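Local coordinates for protein ubiquinol-cytochrome C chaperone (Brucella abortus NCTC 8038, PDB 6RWT) that probably acts as a chaperone in assembly of the cytochrome bc1 complex (complex III), as a bacterial homolog of Cbp3, which binds newly synthesized cytochrome b, at residues Y21-Y34 with R46-L58. Sequence-based numbering, arbitrary orientation.
Sequences YEVIVAAARQKRFY and RYEMLSLHIFLAL
The imidazole of H53 lies with one face against the last turn of helix 2-28: the A28 CA sits 4.0 Å from the ring centroid, a CH-pi contact, and the peptide between A27 and A28 covers the same face. At its edge H53 CE1 meets F33 CZ at 3.7 Å, the two ring planes being inclined at 56°. Also at the edge, H53 ND1 donates to M49 O one turn back (2.8 Å), with the acceptor in the ring plane; H53 N reaches that oxygen from the opposite face of the carbonyl. NE2 bonds to Y151 OH of helix 145-161, so both ring nitrogens are engaged and the ring's rotation is fixed. One face of F33 carries M49 SD, 4.0 Å from the centroid, a Met-aromatic contact; the methionine chain folds back through bends at chi2 and chi3. A27 O lies at the F33 edge, in plane, and Y151 pairs edge-to-face with this ring. F33 CB covers one face of Y34, whose OH turns back to A28 O with a 3.0 Å hydrogen bond, while M49 CG packs 3.3 Å from that hydroxyl. Farther along, the contact is aliphatic. I24 CG2 slides past H53 CB and meets I54 CD1 at 3.7 Å, I24 CD1 reaches A57 CB, and Y21 CE1 also touches I54 CD1, its hydroxyl bonding to D82. L50 CD1 approaches V25 CG2. Segments 21-28 and 46-58, from helices 2-28 and 43-61, cross obliquely in broadly opposite senses (axes 8.6 Å apart, directions at 134°); with buried F33, they form a mostly buried helix-helix contact of this all-helical ubiquinol-cytochrome c chaperone fold.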
ATOM      1  N   TYR A  21      -6.840  -6.411  -4.375  1.00 18.80           N
ATOM      2  CA  TYR A  21      -6.914  -4.942  -4.402  1.00 18.69           C
ATOM      3  C   TYR A  21      -8.023  -4.413  -3.462  1.00 18.13           C
ATOM      4  O   TYR A  21      -7.817  -3.429  -2.727  1.00 18.63           O
ATOM      5  CB  TYR A  21      -7.059  -4.398  -5.853  1.00 18.61           C
ATOM      6  CG  TYR A  21      -6.721  -2.926  -5.938  1.00 18.83           C
ATOM      7  CD1 TYR A  21      -5.392  -2.493  -5.926  1.00 18.97           C
ATOM      8  CD2 TYR A  21      -7.716  -1.963  -5.978  1.00 19.01           C
ATOM      9  CE1 TYR A  21      -5.075  -1.141  -5.956  1.00 19.78           C
ATOM     10  CE2 TYR A  21      -7.405  -0.604  -6.020  1.00 19.40           C
ATOM     11  CZ  TYR A  21      -6.081  -0.198  -6.008  1.00 18.13           C
ATOM     12  OH  TYR A  21      -5.754   1.145  -6.034  1.00 19.35           O
ATOM     13  N   GLU A  22      -9.180  -5.081  -3.456  1.00 19.57           N
ATOM     14  CA  GLU A  22     -10.285  -4.690  -2.567  1.00 20.91           C
ATOM     15  C   GLU A  22      -9.945  -4.814  -1.074  1.00 19.44           C
ATOM     16  O   GLU A  22     -10.332  -3.945  -0.282  1.00 19.97           O
ATOM     17  CB  GLU A  22     -11.572  -5.444  -2.934  1.00 24.68           C
ATOM     18  CG  GLU A  22     -12.137  -4.945  -4.259  1.00 29.40           C
ATOM     19  CD  GLU A  22     -13.442  -5.596  -4.673  1.00 36.48           C
ATOM     20  OE1 GLU A  22     -13.707  -6.761  -4.308  1.00 43.34           O
ATOM     21  OE2 GLU A  22     -14.205  -4.931  -5.401  1.00 44.01           O
ATOM     22  N   VAL A  23      -9.189  -5.852  -0.705  1.00 19.44           N
ATOM     23  CA  VAL A  23      -8.694  -5.993   0.677  1.00 20.29           C
ATOM     24  C   VAL A  23      -7.762  -4.835   1.066  1.00 18.49           C
ATOM     25  O   VAL A  23      -7.874  -4.284   2.175  1.00 18.91           O
ATOM     26  CB  VAL A  23      -8.000  -7.356   0.924  1.00 21.56           C
ATOM     27  CG1 VAL A  23      -7.317  -7.410   2.290  1.00 21.52           C
ATOM     28  CG2 VAL A  23      -9.017  -8.490   0.842  1.00 22.85           C
ATOM     29  N   ILE A  24      -6.859  -4.467   0.154  1.00 18.99           N
ATOM     30  CA  ILE A  24      -5.916  -3.358   0.388  1.00 17.77           C
ATOM     31  C   ILE A  24      -6.682  -2.033   0.574  1.00 17.20           C
ATOM     32  O   ILE A  24      -6.417  -1.283   1.528  1.00 17.82           O
ATOM     33  CB  ILE A  24      -4.867  -3.255  -0.755  1.00 17.00           C
ATOM     34  CG1 ILE A  24      -4.016  -4.528  -0.812  1.00 17.64           C
ATOM     35  CG2 ILE A  24      -3.962  -2.040  -0.560  1.00 18.15           C
ATOM     36  CD1 ILE A  24      -3.109  -4.649  -2.023  1.00 17.35           C
ATOM     37  N   VAL A  25      -7.642  -1.763  -0.317  1.00 17.55           N
ATOM     38  CA  VAL A  25      -8.452  -0.534  -0.251  1.00 19.29           C
ATOM     39  C   VAL A  25      -9.254  -0.460   1.064  1.00 18.63           C
ATOM     40  O   VAL A  25      -9.295   0.588   1.717  1.00 20.34           O
ATOM     41  CB  VAL A  25      -9.379  -0.409  -1.489  1.00 20.02           C
ATOM     42  CG1 VAL A  25     -10.438   0.677  -1.314  1.00 21.46           C
ATOM     43  CG2 VAL A  25      -8.552  -0.139  -2.743  1.00 20.10           C
ATOM     44  N   ALA A  26      -9.870  -1.573   1.458  1.00 18.88           N
ATOM     45  CA  ALA A  26     -10.624  -1.632   2.718  1.00 19.95           C
ATOM     46  C   ALA A  26      -9.729  -1.359   3.929  1.00 19.21           C
ATOM     47  O   ALA A  26     -10.110  -0.622   4.845  1.00 20.63           O
ATOM     48  CB  ALA A  26     -11.315  -2.981   2.865  1.00 21.68           C
ATOM     49  N   ALA A  27      -8.535  -1.947   3.933  1.00 19.36           N
ATOM     50  CA  ALA A  27      -7.580  -1.709   5.026  1.00 18.36           C
ATOM     51  C   ALA A  27      -7.195  -0.223   5.156  1.00 18.43           C
ATOM     52  O   ALA A  27      -7.123   0.304   6.260  1.00 19.48           O
ATOM     53  CB  ALA A  27      -6.346  -2.592   4.870  1.00 20.47           C
ATOM     54  N   ALA A  28      -6.980   0.444   4.022  1.00 17.91           N
ATOM     55  CA  ALA A  28      -6.641   1.877   3.998  1.00 18.33           C
ATOM     56  C   ALA A  28      -7.774   2.814   4.455  1.00 19.41           C
ATOM     57  O   ALA A  28      -7.503   3.955   4.844  1.00 20.42           O
ATOM     58  CB  ALA A  28      -6.178   2.272   2.598  1.00 18.03           C
ATOM     59  N   ARG A  29      -9.026   2.338   4.399  1.00 20.08           N
ATOM     60  CA  ARG A  29     -10.213   3.112   4.799  1.00 21.54           C
ATOM     61  C   ARG A  29     -10.643   2.948   6.269  1.00 22.44           C
ATOM     62  O   ARG A  29     -11.655   3.536   6.672  1.00 25.14           O
ATOM     63  CB  ARG A  29     -11.397   2.767   3.876  1.00 23.13           C
ATOM     64  CG  ARG A  29     -11.239   3.290   2.460  1.00 25.71           C
ATOM     65  CD  ARG A  29     -12.360   2.822   1.545  1.00 31.51           C
ATOM     66  NE  ARG A  29     -12.273   3.428   0.216  1.00 37.50           N
ATOM     67  CZ  ARG A  29     -12.990   3.065  -0.853  1.00 40.08           C
ATOM     68  NH1 ARG A  29     -13.873   2.066  -0.795  1.00 41.54           N
ATOM     69  NH2 ARG A  29     -12.811   3.707  -2.006  1.00 44.09           N
ATOM     70  N   GLN A  30      -9.904   2.166   7.071  1.00 21.74           N
ATOM     71  CA  GLN A  30     -10.269   1.947   8.496  1.00 22.62           C
ATOM     72  C   GLN A  30     -10.406   3.286   9.238  1.00 23.55           C
ATOM     73  O   GLN A  30      -9.534   4.152   9.128  1.00 22.26           O
ATOM     74  CB  GLN A  30      -9.250   1.025   9.194  1.00 21.66           C
ATOM     75  CG  GLN A  30      -9.286  -0.424   8.698  1.00 19.76           C
ATOM     76  CD  GLN A  30      -8.156  -1.264   9.249  1.00 21.27           C
ATOM     77  OE1 GLN A  30      -7.046  -1.292   8.701  1.00 24.72           O
ATOM     78  NE2 GLN A  30      -8.431  -1.961  10.336  1.00 21.46           N
ATOM     79  N   LYS A  31     -11.510   3.445   9.973  1.00 24.24           N
ATOM     80  CA  LYS A  31     -11.910   4.752  10.530  1.00 25.73           C
ATOM     81  C   LYS A  31     -10.938   5.333  11.558  1.00 24.86           C
ATOM     82  O   LYS A  31     -10.757   6.557  11.612  1.00 24.95           O
ATOM     83  CB  LYS A  31     -13.323   4.679  11.136  1.00 30.63           C
ATOM     84  CG  LYS A  31     -14.429   4.399  10.127  1.00 35.92           C
ATOM     85  CD  LYS A  31     -14.713   5.583   9.216  1.00 40.91           C
ATOM     86  CE  LYS A  31     -15.842   5.278   8.240  1.00 44.17           C
ATOM     87  NZ  LYS A  31     -17.146   5.050   8.927  1.00 48.24           N
ATOM     88  N   ARG A  32     -10.296   4.468  12.345  1.00 24.91           N
ATOM     89  CA  ARG A  32      -9.389   4.910  13.414  1.00 26.32           C
ATOM     90  C   ARG A  32      -8.240   5.801  12.916  1.00 24.07           C
ATOM     91  O   ARG A  32      -7.808   6.697  13.638  1.00 23.60           O
ATOM     92  CB  ARG A  32      -8.822   3.714  14.199  1.00 27.49           C
ATOM     93  CG  ARG A  32      -8.199   4.097  15.535  1.00 28.52           C
ATOM     94  CD  ARG A  32      -7.700   2.894  16.323  1.00 28.41           C
ATOM     95  NE  ARG A  32      -7.264   3.276  17.674  1.00 30.79           N
ATOM     96  CZ  ARG A  32      -6.650   2.469  18.538  1.00 33.28           C
ATOM     97  NH1 ARG A  32      -6.363   1.206  18.216  1.00 34.71           N
ATOM     98  NH2 ARG A  32      -6.310   2.931  19.743  1.00 36.06           N
ATOM     99  N   PHE A  33      -7.756   5.577  11.690  1.00 22.41           N
ATOM    100  CA  PHE A  33      -6.683   6.426  11.150  1.00 22.32           C
ATOM    101  C   PHE A  33      -7.097   7.904  11.156  1.00 22.37           C
ATOM    102  O   PHE A  33      -6.307   8.770  11.509  1.00 23.58           O
ATOM    103  CB  PHE A  33      -6.301   6.064   9.702  1.00 21.30           C
ATOM    104  CG  PHE A  33      -5.838   4.640   9.492  1.00 20.31           C
ATOM    105  CD1 PHE A  33      -4.894   4.041  10.329  1.00 20.69           C
ATOM    106  CD2 PHE A  33      -6.311   3.912   8.397  1.00 20.51           C
ATOM    107  CE1 PHE A  33      -4.473   2.735  10.101  1.00 20.41           C
ATOM    108  CE2 PHE A  33      -5.888   2.614   8.170  1.00 19.70           C
ATOM    109  CZ  PHE A  33      -4.967   2.021   9.028  1.00 20.18           C
ATOM    110  N   TYR A  34      -8.348   8.164  10.775  1.00 21.73           N
ATOM    111  CA  TYR A  34      -8.858   9.516  10.548  1.00 23.35           C
ATOM    112  C   TYR A  34      -9.524  10.121  11.793  1.00 26.56           C
ATOM    113  O   TYR A  34      -9.550  11.344  11.964  1.00 30.96           O
ATOM    114  CB  TYR A  34      -9.831   9.505   9.362  1.00 22.09           C
ATOM    115  CG  TYR A  34      -9.256   8.832   8.118  1.00 20.88           C
ATOM    116  CD1 TYR A  34      -8.417   9.527   7.233  1.00 20.67           C
ATOM    117  CD2 TYR A  34      -9.503   7.485   7.859  1.00 21.40           C
ATOM    118  CE1 TYR A  34      -7.878   8.898   6.108  1.00 21.03           C
ATOM    119  CE2 TYR A  34      -8.970   6.849   6.742  1.00 20.86           C
ATOM    120  CZ  TYR A  34      -8.158   7.556   5.866  1.00 21.04           C
ATOM    121  OH  TYR A  34      -7.633   6.912   4.755  1.00 21.68           O
ATOM    122  N   ARG A  46      -5.902  10.533   2.357  1.00 15.65           N
ATOM    123  CA  ARG A  46      -6.410   9.237   1.873  1.00 16.06           C
ATOM    124  C   ARG A  46      -5.392   8.539   0.937  1.00 14.91           C
ATOM    125  O   ARG A  46      -5.205   7.308   1.008  1.00 16.09           O
ATOM    126  CB  ARG A  46      -7.788   9.396   1.206  1.00 16.22           C
ATOM    127  CG  ARG A  46      -8.885   9.849   2.168  1.00 16.71           C
ATOM    128  CD  ARG A  46     -10.290   9.821   1.577  1.00 16.76           C
ATOM    129  NE  ARG A  46     -10.505  10.802   0.506  1.00 17.95           N
ATOM    130  CZ  ARG A  46     -10.948  12.055   0.660  1.00 18.72           C
ATOM    131  NH1 ARG A  46     -11.225  12.571   1.862  1.00 19.37           N
ATOM    132  NH2 ARG A  46     -11.114  12.813  -0.419  1.00 20.32           N
ATOM    133  N   TYR A  47      -4.724   9.318   0.078  1.00 15.19           N
ATOM    134  CA  TYR A  47      -3.600   8.800  -0.722  1.00 15.04           C
ATOM    135  C   TYR A  47      -2.468   8.239   0.175  1.00 15.04           C
ATOM    136  O   TYR A  47      -1.892   7.179  -0.137  1.00 14.66           O
ATOM    137  CB  TYR A  47      -3.060   9.852  -1.726  1.00 15.47           C
ATOM    138  CG  TYR A  47      -1.713   9.442  -2.296  1.00 15.70           C
ATOM    139  CD1 TYR A  47      -1.626   8.631  -3.424  1.00 16.38           C
ATOM    140  CD2 TYR A  47      -0.518   9.788  -1.643  1.00 16.27           C
ATOM    141  CE1 TYR A  47      -0.393   8.214  -3.919  1.00 16.67           C
ATOM    142  CE2 TYR A  47       0.718   9.365  -2.117  1.00 16.96           C
ATOM    143  CZ  TYR A  47       0.782   8.577  -3.253  1.00 16.84           C
ATOM    144  OH  TYR A  47       2.004   8.140  -3.719  1.00 18.23           O
ATOM    145  N   GLU A  48      -2.139   8.931   1.276  1.00 15.20           N
ATOM    146  CA  GLU A  48      -1.070   8.442   2.162  1.00 15.66           C
ATOM    147  C   GLU A  48      -1.436   7.064   2.736  1.00 15.77           C
ATOM    148  O   GLU A  48      -0.580   6.183   2.837  1.00 15.79           O
ATOM    149  CB  GLU A  48      -0.740   9.434   3.298  1.00 17.44           C
ATOM    150  CG  GLU A  48      -0.139  10.782   2.879  1.00 18.04           C
ATOM    151  CD  GLU A  48       1.167  10.689   2.089  1.00 18.92           C
ATOM    152  OE1 GLU A  48       1.886   9.670   2.185  1.00 19.80           O
ATOM    153  OE2 GLU A  48       1.500  11.667   1.370  1.00 21.66           O
ATOM    154  N   MET A  49      -2.699   6.864   3.099  1.00 15.99           N
ATOM    155  CA  MET A  49      -3.130   5.552   3.605  1.00 16.23           C
ATOM    156  C   MET A  49      -3.161   4.481   2.502  1.00 15.17           C
ATOM    157  O   MET A  49      -2.706   3.346   2.730  1.00 15.23           O
ATOM    158  CB  MET A  49      -4.484   5.641   4.333  1.00 16.89           C
ATOM    159  CG  MET A  49      -4.458   6.431   5.651  1.00 18.05           C
ATOM    160  SD  MET A  49      -3.333   5.766   6.907  1.00 21.33           S
ATOM    161  CE  MET A  49      -1.893   6.769   6.613  1.00 21.03           C
ATOM    162  N   LEU A  50      -3.641   4.812   1.306  1.00 14.63           N
ATOM    163  CA  LEU A  50      -3.629   3.817   0.222  1.00 14.50           C
ATOM    164  C   LEU A  50      -2.195   3.404  -0.146  1.00 14.80           C
ATOM    165  O   LEU A  50      -1.888   2.217  -0.230  1.00 14.86           O
ATOM    166  CB  LEU A  50      -4.388   4.316  -1.010  1.00 15.21           C
ATOM    167  CG  LEU A  50      -4.479   3.336  -2.192  1.00 16.51           C
ATOM    168  CD1 LEU A  50      -5.253   2.064  -1.852  1.00 17.70           C
ATOM    169  CD2 LEU A  50      -5.089   4.022  -3.402  1.00 17.18           C
ATOM    170  N   SER A  51      -1.325   4.395  -0.350  1.00 14.20           N
ATOM    171  CA  SER A  51       0.077   4.136  -0.702  1.00 15.31           C
ATOM    172  C   SER A  51       0.828   3.335   0.377  1.00 15.20           C
ATOM    173  O   SER A  51       1.634   2.458   0.045  1.00 15.76           O
ATOM    174  CB  SER A  51       0.813   5.448  -1.042  1.00 16.07           C
ATOM    175  OG  SER A  51       0.856   6.346   0.049  1.00 17.27           O
ATOM    176  N   LEU A  52       0.550   3.618   1.654  1.00 15.58           N
ATOM    177  CA  LEU A  52       1.137   2.834   2.752  1.00 16.05           C
ATOM    178  C   LEU A  52       0.771   1.345   2.640  1.00 16.32           C
ATOM    179  O   LEU A  52       1.637   0.480   2.796  1.00 16.66           O
ATOM    180  CB  LEU A  52       0.698   3.404   4.114  1.00 16.30           C
ATOM    181  CG  LEU A  52       1.065   2.619   5.376  1.00 17.51           C
ATOM    182  CD1 LEU A  52       2.576   2.484   5.510  1.00 17.86           C
ATOM    183  CD2 LEU A  52       0.479   3.296   6.611  1.00 18.97           C
ATOM    184  N   HIS A  53      -0.510   1.062   2.391  1.00 15.67           N
ATOM    185  CA  HIS A  53      -0.999  -0.323   2.324  1.00 15.57           C
ATOM    186  C   HIS A  53      -0.551  -1.043   1.037  1.00 14.67           C
ATOM    187  O   HIS A  53      -0.213  -2.237   1.071  1.00 16.20           O
ATOM    188  CB  HIS A  53      -2.529  -0.372   2.554  1.00 16.51           C
ATOM    189  CG  HIS A  53      -2.920  -0.096   3.977  1.00 16.72           C
ATOM    190  ND1 HIS A  53      -2.976   1.175   4.518  1.00 16.46           N
ATOM    191  CD2 HIS A  53      -3.234  -0.943   4.985  1.00 18.06           C
ATOM    192  CE1 HIS A  53      -3.317   1.091   5.796  1.00 17.32           C
ATOM    193  NE2 HIS A  53      -3.467  -0.184   6.105  1.00 18.50           N
ATOM    194  N   ILE A  54      -0.496  -0.314  -0.081  1.00 14.76           N
ATOM    195  CA  ILE A  54       0.085  -0.844  -1.317  1.00 15.60           C
ATOM    196  C   ILE A  54       1.580  -1.179  -1.118  1.00 15.39           C
ATOM    197  O   ILE A  54       2.028  -2.279  -1.474  1.00 15.23           O
ATOM    198  CB  ILE A  54      -0.132   0.136  -2.508  1.00 15.29           C
ATOM    199  CG1 ILE A  54      -1.618   0.223  -2.872  1.00 16.12           C
ATOM    200  CG2 ILE A  54       0.712  -0.253  -3.721  1.00 15.05           C
ATOM    201  CD1 ILE A  54      -2.194  -0.980  -3.605  1.00 16.48           C
ATOM    202  N   PHE A  55       2.330  -0.253  -0.508  1.00 15.08           N
ATOM    203  CA  PHE A  55       3.727  -0.499  -0.169  1.00 16.08           C
ATOM    204  C   PHE A  55       3.899  -1.808   0.626  1.00 15.50           C
ATOM    205  O   PHE A  55       4.786  -2.606   0.335  1.00 16.24           O
ATOM    206  CB  PHE A  55       4.346   0.671   0.631  1.00 16.75           C
ATOM    207  CG  PHE A  55       5.485   0.238   1.512  1.00 19.41           C
ATOM    208  CD1 PHE A  55       6.752   0.075   0.987  1.00 20.77           C
ATOM    209  CD2 PHE A  55       5.268  -0.078   2.857  1.00 19.93           C
ATOM    210  CE1 PHE A  55       7.795  -0.385   1.786  1.00 22.55           C
ATOM    211  CE2 PHE A  55       6.297  -0.545   3.655  1.00 20.46           C
ATOM    212  CZ  PHE A  55       7.565  -0.692   3.117  1.00 22.19           C
ATOM    213  N   LEU A  56       3.084  -1.994   1.662  1.00 15.55           N
ATOM    214  CA  LEU A  56       3.194  -3.205   2.493  1.00 15.92           C
ATOM    215  C   LEU A  56       3.044  -4.478   1.661  1.00 16.54           C
ATOM    216  O   LEU A  56       3.796  -5.442   1.856  1.00 17.85           O
ATOM    217  CB  LEU A  56       2.187  -3.189   3.651  1.00 16.59           C
ATOM    218  CG  LEU A  56       2.612  -2.388   4.886  1.00 17.97           C
ATOM    219  CD1 LEU A  56       1.417  -1.999   5.748  1.00 18.77           C
ATOM    220  CD2 LEU A  56       3.638  -3.159   5.712  1.00 19.65           C
ATOM    221  N   ALA A  57       2.095  -4.476   0.729  1.00 15.37           N
ATOM    222  CA  ALA A  57       1.911  -5.630  -0.178  1.00 16.93           C
ATOM    223  C   ALA A  57       3.121  -5.866  -1.101  1.00 17.04           C
ATOM    224  O   ALA A  57       3.613  -6.993  -1.215  1.00 17.28           O
ATOM    225  CB  ALA A  57       0.643  -5.461  -1.002  1.00 17.21           C
ATOM    226  N   LEU A  58       3.591  -4.809  -1.752  1.00 16.89           N
ATOM    227  CA  LEU A  58       4.746  -4.916  -2.658  1.00 17.66           C
ATOM    228  C   LEU A  58       6.015  -5.354  -1.917  1.00 18.92           C
ATOM    229  O   LEU A  58       6.780  -6.179  -2.430  1.00 20.02           O
ATOM    230  CB  LEU A  58       4.997  -3.591  -3.393  1.00 18.65           C
ATOM    231  CG  LEU A  58       3.860  -3.008  -4.252  1.00 21.11           C
ATOM    232  CD1 LEU A  58       4.303  -1.730  -4.960  1.00 21.03           C
ATOM    233  CD2 LEU A  58       3.286  -4.001  -5.248  1.00 21.65           C
TER